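Local coordinates for protein Afp3 (PDB 6RBN) that probably forms part of the contractile sheath around the inner tube of the anti-feeding prophage, a phage-tail-like injection system of Serratia entomophila, at residues 185-190 against 204-209. Numbering follows the deposited sequence.
Sequences LLADSV and VAVYYP
Leu-185 to Asp-188 and Val-204 to Tyr-207 pair as short parallel strands in this protein of the myoviridae tail sheath family. A connection of 13 residues without helix or strand joins the two segments. Their short axes approach to 4.5 Å, with 30° between their directions. The backbone bonds run in a parallel ladder. Ala-205 N donates to Leu-185 O at 3.0 Å. Ala-187 N makes a weak bond to Ala-205 O. Tyr-207 N then reaches Ala-187 O at 3.1 Å. A weak bond from Ser-189 N to Tyr-207 O follows.

Leu-185, Ala-187, Val-204 and Val-206 share one face. Leu-185 and Val-204 lie side by side there, CB to CG2 at 4.0 Å. Val-206 CG1, anti to the backbone N (chi1 -176°), extends to Ser-189 CB at 3.8 Å. On the other face, Leu-186 CD2 meets the edge of the Tyr-207 ring at CE2, 3.7 Å away. The same methyl touches Ala-205 CB at 3.9 Å. Past the strands, Ser-189 CB lies in the plane of the Tyr-208 ring, at its CD1 edge, 3.6 Å away.

The polar ends have partners outside the pair. Asp-188 OD1 bonds to Ser-271 OG, and Tyr-207 OH to Tyr-278 OH. Helix 271-284 covers the Leu-186 and Tyr-207 face, where Ile-347 of helix 347-364 also packs on Ala-205 and Tyr-207. Tyr-170 of helix 163-172 touches Leu-185 and Ala-187, which places the strand pair between helices.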
loop_
_atom_site.group_PDB
_atom_site.type_symbol
_atom_site.label_atom_id
_atom_site.label_comp_id
_atom_site.label_asym_id
_atom_site.label_seq_id
_atom_site.Cartn_x
_atom_site.Cartn_y
_atom_site.Cartn_z
ATOM N N LEU D 185 -32.996 -60.018 -14.955
ATOM C CA LEU D 185 -32.969 -61.472 -14.908
ATOM C C LEU D 185 -31.921 -62.021 -15.864
ATOM O O LEU D 185 -31.796 -61.557 -17.000
ATOM C CB LEU D 185 -34.344 -62.036 -15.259
ATOM C CG LEU D 185 -34.540 -63.552 -15.283
ATOM C CD1 LEU D 185 -34.299 -64.155 -13.927
ATOM C CD2 LEU D 185 -35.933 -63.880 -15.760
ATOM N N LEU D 186 -31.165 -63.008 -15.397
ATOM C CA LEU D 186 -30.195 -63.722 -16.222
ATOM C C LEU D 186 -30.719 -65.140 -16.422
ATOM O O LEU D 186 -30.410 -66.049 -15.651
ATOM C CB LEU D 186 -28.817 -63.724 -15.584
ATOM C CG LEU D 186 -28.130 -62.372 -15.459
ATOM C CD1 LEU D 186 -26.811 -62.512 -14.732
ATOM C CD2 LEU D 186 -27.930 -61.781 -16.831
ATOM N N ALA D 187 -31.512 -65.323 -17.469
ATOM C CA ALA D 187 -32.104 -66.616 -17.761
ATOM C C ALA D 187 -31.124 -67.486 -18.537
ATOM O O ALA D 187 -30.055 -67.044 -18.962
ATOM C CB ALA D 187 -33.406 -66.444 -18.541
ATOM N N ASP D 188 -31.506 -68.746 -18.722
ATOM C CA ASP D 188 -30.663 -69.726 -19.389
ATOM C C ASP D 188 -31.493 -70.498 -20.397
ATOM O O ASP D 188 -32.555 -71.024 -20.055
ATOM C CB ASP D 188 -30.047 -70.690 -18.382
ATOM C CG ASP D 188 -29.023 -70.032 -17.512
ATOM O OD1 ASP D 188 -28.296 -69.150 -18.008
ATOM O OD2 ASP D 188 -28.968 -70.351 -16.309
ATOM N N SER D 189 -31.005 -70.571 -21.626
ATOM C CA SER D 189 -31.709 -71.329 -22.641
ATOM C C SER D 189 -31.517 -72.821 -22.405
ATOM O O SER D 189 -30.584 -73.259 -21.728
ATOM C CB SER D 189 -31.217 -70.943 -24.032
ATOM O OG SER D 189 -31.919 -71.666 -25.023
ATOM N N VAL D 190 -32.424 -73.607 -22.969
ATOM C CA VAL D 190 -32.397 -75.055 -22.818
ATOM C C VAL D 190 -31.874 -75.731 -24.074
ATOM O O VAL D 190 -30.967 -76.560 -24.011
ATOM C CB VAL D 190 -33.803 -75.571 -22.445
ATOM C CG1 VAL D 190 -33.779 -77.074 -22.247
ATOM C CG2 VAL D 190 -34.304 -74.857 -21.213
ATOM N N VAL D 204 -34.187 -58.916 -19.372
ATOM C CA VAL D 204 -33.822 -60.328 -19.389
ATOM C C VAL D 204 -32.683 -60.535 -20.377
ATOM O O VAL D 204 -32.746 -60.053 -21.512
ATOM C CB VAL D 204 -35.029 -61.218 -19.750
ATOM C CG1 VAL D 204 -34.626 -62.672 -19.894
ATOM C CG2 VAL D 204 -36.090 -61.102 -18.692
ATOM N N ALA D 205 -31.641 -61.238 -19.938
ATOM C CA ALA D 205 -30.545 -61.669 -20.796
ATOM C C ALA D 205 -30.396 -63.177 -20.670
ATOM O O ALA D 205 -30.083 -63.683 -19.589
ATOM C CB ALA D 205 -29.242 -60.969 -20.414
ATOM N N VAL D 206 -30.615 -63.886 -21.768
ATOM C CA VAL D 206 -30.535 -65.343 -21.810
ATOM C C VAL D 206 -29.110 -65.721 -22.193
ATOM O O VAL D 206 -28.435 -64.974 -22.900
ATOM C CB VAL D 206 -31.589 -65.890 -22.798
ATOM C CG1 VAL D 206 -31.629 -67.407 -22.836
ATOM C CG2 VAL D 206 -32.959 -65.329 -22.465
ATOM N N TYR D 207 -28.613 -66.849 -21.676
ATOM C CA TYR D 207 -27.271 -67.344 -21.990
ATOM C C TYR D 207 -27.364 -68.844 -22.230
ATOM O O TYR D 207 -27.688 -69.599 -21.309
ATOM C CB TYR D 207 -26.288 -67.021 -20.868
ATOM C CG TYR D 207 -25.974 -65.550 -20.766
ATOM C CD1 TYR D 207 -24.969 -64.979 -21.535
ATOM C CD2 TYR D 207 -26.706 -64.720 -19.930
ATOM C CE1 TYR D 207 -24.688 -63.632 -21.453
ATOM C CE2 TYR D 207 -26.436 -63.372 -19.849
ATOM C CZ TYR D 207 -25.427 -62.833 -20.614
ATOM O OH TYR D 207 -25.152 -61.492 -20.530
ATOM N N TYR D 208 -27.078 -69.280 -23.458
ATOM C CA TYR D 208 -27.455 -70.633 -23.862
ATOM C C TYR D 208 -26.591 -71.785 -23.337
ATOM O O TYR D 208 -27.158 -72.660 -22.669
ATOM C CB TYR D 208 -27.579 -70.711 -25.391
ATOM C CG TYR D 208 -27.628 -72.121 -25.935
ATOM C CD1 TYR D 208 -28.712 -72.949 -25.702
ATOM C CD2 TYR D 208 -26.590 -72.609 -26.712
ATOM C CE1 TYR D 208 -28.742 -74.236 -26.197
ATOM C CE2 TYR D 208 -26.619 -73.889 -27.220
ATOM C CZ TYR D 208 -27.699 -74.696 -26.963
ATOM O OH TYR D 208 -27.732 -75.974 -27.471
ATOM N N PRO D 209 -25.278 -71.882 -23.598
ATOM C CA PRO D 209 -24.616 -73.180 -23.394
ATOM C C PRO D 209 -24.356 -73.476 -21.924
ATOM O O PRO D 209 -23.851 -72.635 -21.179
ATOM C CB PRO D 209 -23.292 -73.028 -24.155
ATOM C CG PRO D 209 -23.436 -71.797 -24.973
ATOM C CD PRO D 209 -24.298 -70.919 -24.134
#